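Local coordinates for protein putative hydantoin racemase (PDB 3QVL) that racemises allantoin and probably also interconverts the D and L forms of 5-monosubstituted hydantoins, at residues V2-I7 with P29-L34; E17-A22 with D202-A207. One frame throughout, in Å; residues are numbered along the deposited sequence.

Interaction 1: residues V2-I7 with P29-L34; sequences VRIQVI and PGTEIL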
ATOM      1  N   VAL A   2       0.988  25.477 -32.352  1.00 21.20           N
ATOM      2  CA  VAL A   2       0.917  25.095 -30.944  1.00 20.86           C
ATOM      3  C   VAL A   2       2.026  25.809 -30.173  1.00 20.58           C
ATOM      4  O   VAL A   2       3.201  25.706 -30.525  1.00 20.62           O
ATOM      5  CB  VAL A   2       1.036  23.557 -30.751  1.00 20.87           C
ATOM      6  CG1 VAL A   2       0.959  23.183 -29.274  1.00 20.87           C
ATOM      7  CG2 VAL A   2      -0.050  22.827 -31.538  1.00 20.92           C
ATOM      8  N   ARG A   3       1.645  26.541 -29.131  1.00 20.15           N
ATOM      9  CA  ARG A   3       2.616  27.252 -28.306  1.00 19.75           C
ATOM     10  C   ARG A   3       2.641  26.681 -26.894  1.00 19.21           C
ATOM     11  O   ARG A   3       1.616  26.645 -26.209  1.00 19.08           O
ATOM     12  CB  ARG A   3       2.320  28.752 -28.284  1.00 19.93           C
ATOM     13  CG  ARG A   3       2.517  29.449 -29.626  1.00 20.60           C
ATOM     14  CD  ARG A   3       2.365  30.952 -29.482  1.00 21.98           C
ATOM     15  NE  ARG A   3       1.014  31.322 -29.065  1.00 23.04           N
ATOM     16  CZ  ARG A   3       0.722  32.351 -28.274  1.00 23.43           C
ATOM     17  NH1 ARG A   3       1.685  33.129 -27.793  1.00 23.77           N
ATOM     18  NH2 ARG A   3      -0.540  32.597 -27.958  1.00 23.85           N
ATOM     19  N   ILE A   4       3.819  26.226 -26.478  1.00 18.59           N
ATOM     20  CA  ILE A   4       4.002  25.618 -25.163  1.00 18.01           C
ATOM     21  C   ILE A   4       4.971  26.443 -24.326  1.00 17.63           C
ATOM     22  O   ILE A   4       6.118  26.664 -24.720  1.00 17.62           O
ATOM     23  CB  ILE A   4       4.508  24.154 -25.267  1.00 18.00           C
ATOM     24  CG1 ILE A   4       3.568  23.320 -26.146  1.00 17.95           C
ATOM     25  CG2 ILE A   4       4.655  23.530 -23.873  1.00 17.84           C
ATOM     26  CD1 ILE A   4       4.113  21.958 -26.527  1.00 17.91           C
ATOM     27  N   GLN A   5       4.491  26.900 -23.173  1.00 17.16           N
ATOM     28  CA  GLN A   5       5.316  27.640 -22.230  1.00 16.73           C
ATOM     29  C   GLN A   5       6.067  26.662 -21.334  1.00 16.49           C
ATOM     30  O   GLN A   5       5.462  25.961 -20.520  1.00 16.44           O
ATOM     31  CB  GLN A   5       4.451  28.584 -21.390  1.00 16.71           C
ATOM     32  CG  GLN A   5       5.244  29.557 -20.526  1.00 16.57           C
ATOM     33  CD  GLN A   5       4.391  30.251 -19.481  1.00 16.36           C
ATOM     34  OE1 GLN A   5       3.518  29.640 -18.863  1.00 16.43           O
ATOM     35  NE2 GLN A   5       4.647  31.537 -19.272  1.00 16.14           N
ATOM     36  N   VAL A   6       7.385  26.607 -21.499  1.00 16.16           N
ATOM     37  CA  VAL A   6       8.222  25.744 -20.673  1.00 15.90           C
ATOM     38  C   VAL A   6       8.856  26.582 -19.564  1.00 15.77           C
ATOM     39  O   VAL A   6       9.749  27.397 -19.814  1.00 15.75           O
ATOM     40  CB  VAL A   6       9.296  25.000 -21.506  1.00 15.89           C
ATOM     41  CG1 VAL A   6      10.069  24.025 -20.634  1.00 15.76           C
ATOM     42  CG2 VAL A   6       8.649  24.254 -22.671  1.00 15.78           C
ATOM     43  N   ILE A   7       8.372  26.378 -18.342  1.00 15.59           N
ATOM     44  CA  ILE A   7       8.772  27.192 -17.199  1.00 15.41           C
ATOM     45  C   ILE A   7       9.864  26.521 -16.375  1.00 15.35           C
ATOM     46  O   ILE A   7       9.643  25.466 -15.781  1.00 15.26           O
ATOM     47  CB  ILE A   7       7.570  27.505 -16.265  1.00 15.38           C
ATOM     48  CG1 ILE A   7       6.389  28.071 -17.062  1.00 15.28           C
ATOM     49  CG2 ILE A   7       7.993  28.462 -15.140  1.00 15.32           C
ATOM     50  CD1 ILE A   7       5.069  28.028 -16.317  1.00 15.05           C
ATOM     51  N   PRO A  29       6.753  19.667 -35.602  1.00 21.28           N
ATOM     52  CA  PRO A  29       6.562  20.767 -36.548  1.00 21.32           C
ATOM     53  C   PRO A  29       5.310  21.576 -36.213  1.00 21.29           C
ATOM     54  O   PRO A  29       4.240  21.000 -36.001  1.00 21.38           O
ATOM     55  CB  PRO A  29       6.392  20.048 -37.889  1.00 21.33           C
ATOM     56  CG  PRO A  29       7.153  18.787 -37.730  1.00 21.34           C
ATOM     57  CD  PRO A  29       6.977  18.383 -36.295  1.00 21.29           C
ATOM     58  N   GLY A  30       5.457  22.896 -36.146  1.00 21.25           N
ATOM     59  CA  GLY A  30       4.350  23.783 -35.792  1.00 21.18           C
ATOM     60  C   GLY A  30       4.314  24.175 -34.324  1.00 21.13           C
ATOM     61  O   GLY A  30       3.511  25.021 -33.925  1.00 21.17           O
ATOM     62  N   THR A  31       5.180  23.559 -33.520  1.00 21.02           N
ATOM     63  CA  THR A  31       5.260  23.858 -32.092  1.00 20.94           C
ATOM     64  C   THR A  31       6.308  24.930 -31.800  1.00 20.85           C
ATOM     65  O   THR A  31       7.471  24.803 -32.190  1.00 20.87           O
ATOM     66  CB  THR A  31       5.551  22.591 -31.248  1.00 20.95           C
ATOM     67  OG1 THR A  31       4.456  21.674 -31.365  1.00 20.95           O
ATOM     68  CG2 THR A  31       5.748  22.939 -29.774  1.00 20.83           C
ATOM     69  N   GLU A  32       5.874  25.986 -31.117  1.00 20.78           N
ATOM     70  CA  GLU A  32       6.771  27.024 -30.625  1.00 20.74           C
ATOM     71  C   GLU A  32       6.988  26.838 -29.126  1.00 20.51           C
ATOM     72  O   GLU A  32       6.031  26.674 -28.366  1.00 20.45           O
ATOM     73  CB  GLU A  32       6.195  28.415 -30.907  1.00 20.86           C
ATOM     74  CG  GLU A  32       7.130  29.570 -30.539  1.00 21.51           C
ATOM     75  CD  GLU A  32       6.468  30.937 -30.639  1.00 22.33           C
ATOM     76  OE1 GLU A  32       5.334  31.032 -31.155  1.00 22.89           O
ATOM     77  OE2 GLU A  32       7.092  31.925 -30.197  1.00 23.04           O
ATOM     78  N   ILE A  33       8.253  26.857 -28.716  1.00 20.27           N
ATOM     79  CA  ILE A  33       8.614  26.749 -27.306  1.00 20.07           C
ATOM     80  C   ILE A  33       8.878  28.137 -26.729  1.00 19.95           C
ATOM     81  O   ILE A  33       9.677  28.904 -27.274  1.00 19.94           O
ATOM     82  CB  ILE A  33       9.859  25.835 -27.098  1.00 20.05           C
ATOM     83  CG1 ILE A  33       9.597  24.404 -27.605  1.00 19.96           C
ATOM     84  CG2 ILE A  33      10.331  25.852 -25.636  1.00 20.06           C
ATOM     85  CD1 ILE A  33       8.465  23.645 -26.900  1.00 19.80           C
ATOM     86  N   LEU A  34       8.190  28.457 -25.637  1.00 19.77           N
ATOM     87  CA  LEU A  34       8.450  29.682 -24.889  1.00 19.65           C
ATOM     88  C   LEU A  34       9.134  29.337 -23.569  1.00 19.54           C
ATOM     89  O   LEU A  34       8.474  29.039 -22.569  1.00 19.50           O
ATOM     90  CB  LEU A  34       7.156  30.473 -24.654  1.00 19.70           C
ATOM     91  CG  LEU A  34       6.384  31.004 -25.870  1.00 19.90           C
ATOM     92  CD1 LEU A  34       5.026  31.532 -25.441  1.00 20.23           C
ATOM     93  CD2 LEU A  34       7.165  32.085 -26.615  1.00 20.24           C
TER
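Val-2 to Gln-5 run parallel to Thr-31 to Leu-34, the two short strands meeting at 22° with axes 4.6 Å apart, and the backbone of 2-7 trades five hydrogen bonds with that of 29-34. They are the first and last elements of a beta-alpha-beta unit whose connection is helix 13-26, in a parallel sheet of order 2-1-3-4. Bonding starts at the turn, where Val-2 N reaches Gly-30 O; the positive phi of Gly-30 suits a residue without a side chain. The straightest bond joins Leu-34 N to Ile-4 O at 2.9 Å.

Beta-branched residues gather on one face. Thr-31 turns CG2 away from its own backbone N (chi1 -64°, measured to OG1), which sets this methyl 3.8 Å from Ile-4 CD1, while Thr-31 OG1 bonds to Glu-212 of helix 203-216. Further along, Val-6 CG2 meets Ile-33 CG2 at 3.8 Å, and both side chains pack on Ala-23 and Val-208 of the two covering helices. On the other face Leu-34, the residue most covered by the opposing strand, lays its CB 3.9 Å from Ile-4 O, an apolar patch among polar neighbours. Gln-5 bonds through its amide to Gln-61 and His-73, and Arg-3 NH2 to the carbonyl of Gln-68. Arg-3 and Glu-32 lie alongside each other, planes 40° apart, without a salt bridge: Glu-32 OE1 instead approaches the methylene Arg-3 CD at 3.4 Å.

Interaction 2: residues E17-A22 with D202-A207; sequences ETIGAA and DGVSAA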
ATOM      1  N   GLU A  17      18.280  28.010 -20.348  1.00 19.25           N
ATOM      2  CA  GLU A  17      18.862  27.747 -21.669  1.00 19.40           C
ATOM      3  C   GLU A  17      18.954  26.251 -21.971  1.00 19.24           C
ATOM      4  O   GLU A  17      18.619  25.816 -23.074  1.00 19.24           O
ATOM      5  CB  GLU A  17      20.253  28.380 -21.781  1.00 19.57           C
ATOM      6  CG  GLU A  17      20.261  29.903 -21.848  1.00 20.57           C
ATOM      7  CD  GLU A  17      21.610  30.504 -21.479  1.00 21.89           C
ATOM      8  OE1 GLU A  17      22.641  29.805 -21.594  1.00 22.64           O
ATOM      9  OE2 GLU A  17      21.641  31.684 -21.074  1.00 22.84           O
ATOM     10  N   THR A  18      19.414  25.477 -20.988  1.00 19.08           N
ATOM     11  CA  THR A  18      19.520  24.021 -21.107  1.00 18.96           C
ATOM     12  C   THR A  18      18.140  23.392 -21.300  1.00 18.84           C
ATOM     13  O   THR A  18      17.950  22.543 -22.176  1.00 18.78           O
ATOM     14  CB  THR A  18      20.216  23.405 -19.867  1.00 19.00           C
ATOM     15  OG1 THR A  18      21.502  24.013 -19.688  1.00 19.12           O
ATOM     16  CG2 THR A  18      20.398  21.894 -20.021  1.00 19.03           C
ATOM     17  N   ILE A  19      17.186  23.826 -20.479  1.00 18.64           N
ATOM     18  CA  ILE A  19      15.801  23.362 -20.549  1.00 18.50           C
ATOM     19  C   ILE A  19      15.156  23.726 -21.893  1.00 18.49           C
ATOM     20  O   ILE A  19      14.522  22.880 -22.532  1.00 18.44           O
ATOM     21  CB  ILE A  19      14.973  23.912 -19.357  1.00 18.49           C
ATOM     22  CG1 ILE A  19      15.372  23.193 -18.062  1.00 18.27           C
ATOM     23  CG2 ILE A  19      13.479  23.762 -19.610  1.00 18.35           C
ATOM     24  CD1 ILE A  19      15.016  23.945 -16.792  1.00 18.12           C
ATOM     25  N   GLY A  20      15.337  24.976 -22.315  1.00 18.44           N
ATOM     26  CA  GLY A  20      14.811  25.462 -23.592  1.00 18.53           C
ATOM     27  C   GLY A  20      15.352  24.715 -24.797  1.00 18.62           C
ATOM     28  O   GLY A  20      14.609  24.423 -25.737  1.00 18.59           O
ATOM     29  N   ALA A  21      16.647  24.401 -24.764  1.00 18.70           N
ATOM     30  CA  ALA A  21      17.301  23.649 -25.835  1.00 18.83           C
ATOM     31  C   ALA A  21      16.757  22.226 -25.956  1.00 18.92           C
ATOM     32  O   ALA A  21      16.536  21.734 -27.064  1.00 18.90           O
ATOM     33  CB  ALA A  21      18.812  23.629 -25.631  1.00 18.87           C
ATOM     34  N   ALA A  22      16.536  21.576 -24.813  1.00 19.00           N
ATOM     35  CA  ALA A  22      15.991  20.219 -24.782  1.00 19.13           C
ATOM     36  C   ALA A  22      14.549  20.174 -25.285  1.00 19.22           C
ATOM     37  O   ALA A  22      14.152  19.224 -25.964  1.00 19.20           O
ATOM     38  CB  ALA A  22      16.083  19.641 -23.382  1.00 19.10           C
ATOM     39  N   ASP A 202      14.753  12.195 -20.213  1.00 15.46           N
ATOM     40  CA  ASP A 202      14.669  13.581 -19.779  1.00 15.27           C
ATOM     41  C   ASP A 202      13.206  14.002 -19.704  1.00 15.01           C
ATOM     42  O   ASP A 202      12.465  13.888 -20.686  1.00 14.96           O
ATOM     43  CB  ASP A 202      15.436  14.491 -20.745  1.00 15.37           C
ATOM     44  CG  ASP A 202      14.959  15.933 -20.704  1.00 15.55           C
ATOM     45  OD1 ASP A 202      14.838  16.498 -19.597  1.00 16.04           O
ATOM     46  OD2 ASP A 202      14.710  16.503 -21.786  1.00 16.25           O
ATOM     47  N   GLY A 203      12.806  14.498 -18.537  1.00 14.73           N
ATOM     48  CA  GLY A 203      11.436  14.936 -18.302  1.00 14.41           C
ATOM     49  C   GLY A 203      11.012  16.172 -19.072  1.00 14.20           C
ATOM     50  O   GLY A 203       9.830  16.339 -19.368  1.00 14.13           O
ATOM     51  N   VAL A 204      11.972  17.043 -19.387  1.00 14.01           N
ATOM     52  CA  VAL A 204      11.691  18.264 -20.150  1.00 13.89           C
ATOM     53  C   VAL A 204      11.117  17.917 -21.523  1.00 13.78           C
ATOM     54  O   VAL A 204      10.014  18.347 -21.870  1.00 13.71           O
ATOM     55  CB  VAL A 204      12.948  19.166 -20.299  1.00 13.87           C
ATOM     56  CG1 VAL A 204      12.643  20.381 -21.170  1.00 13.92           C
ATOM     57  CG2 VAL A 204      13.458  19.607 -18.933  1.00 13.93           C
ATOM     58  N   SER A 205      11.868  17.126 -22.283  1.00 13.77           N
ATOM     59  CA  SER A 205      11.448  16.681 -23.607  1.00 13.77           C
ATOM     60  C   SER A 205      10.159  15.856 -23.544  1.00 13.68           C
ATOM     61  O   SER A 205       9.268  16.028 -24.376  1.00 13.67           O
ATOM     62  CB  SER A 205      12.572  15.893 -24.286  1.00 13.82           C
ATOM     63  OG  SER A 205      12.958  14.771 -23.512  1.00 14.18           O
ATOM     64  N   ALA A 206      10.067  14.982 -22.542  1.00 13.60           N
ATOM     65  CA  ALA A 206       8.890  14.136 -22.335  1.00 13.55           C
ATOM     66  C   ALA A 206       7.625  14.950 -22.061  1.00 13.52           C
ATOM     67  O   ALA A 206       6.562  14.651 -22.609  1.00 13.43           O
ATOM     68  CB  ALA A 206       9.142  13.145 -21.207  1.00 13.52           C
ATOM     69  N   ALA A 207       7.751  15.980 -21.225  1.00 13.53           N
ATOM     70  CA  ALA A 207       6.622  16.841 -20.868  1.00 13.60           C
ATOM     71  C   ALA A 207       6.111  17.636 -22.065  1.00 13.65           C
ATOM     72  O   ALA A 207       4.903  17.821 -22.219  1.00 13.56           O
ATOM     73  CB  ALA A 207       6.994  17.772 -19.724  1.00 13.57           C
TER
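Helix 13-26 packs against the first turn of helix 203-216 in the buried interior of the chain, and Ile-19 with Val-204 makes the main touch. The short helical segments approach to 9.1 Å and cross at -45°. Val-204 has its CG1 anti to the backbone N (chi1 176°), which carries this methyl to Ile-19 CG2 at 3.8 Å; the two side chains cross at about a right angle. The same CG1 lies 3.4 Å from the backbone oxygen Ile-19 O, so the valine meets main chain as well as side chain. One turn on, Ala-22 aims its CB at the partner helix and reaches Val-204 CG1 at 4.2 Å; its small size lets its backbone come near that of Ser-205.

Both helices belong to a chain of the Asp/Glu/hydantoin racemase family, whose fold contains two four-stranded parallel sheets; helix 13-26 links strands of one, and helix 203-216 follows an edge strand of the other. Asp-202 is the N-cap of the latter helix. Its OD2 accepts Ser-205 N at 3.0 Å, from 57° out of the carboxylate plane, and its OD1 takes a weak bond from Val-204 N. These bonds use amides that the first turn cannot satisfy internally, and the helix end would probably help stabilise the carboxylate's negative charge. An aliphatic neighbour borders this buried acid: Ala-22 CB stands 3.8 Å from Asp-202 OD2. Beside it, Ser-205 CB lies 4.1 Å from Ala-22 O, and the serine side chain also packs on Leu-217 of a second subunit.

Helix 13-26 connects the two strands of interaction 1 and supplies one side of interaction 2, so the contacts interlock along the chain, with centres about 12 Å apart. They touch directly where Val-6 CG1 of the strand meets Ile-19 CG2 of the helix at 3.6 Å. That isoleucine methyl therefore packs against both the sheet and Val-204. Helix 203-216 spans both contacts too: its first turn serves 17-22, while Val-208, Val-211 and Glu-212 further along meet the strand pair. The bound [(4R)-2,5-dioxoimidazolidin-4-yl]acetic acid lies about 6 Å from the side chain of Ile-19 and about 11 Å from that of Val-6, placing interaction 2 closer to the pocket.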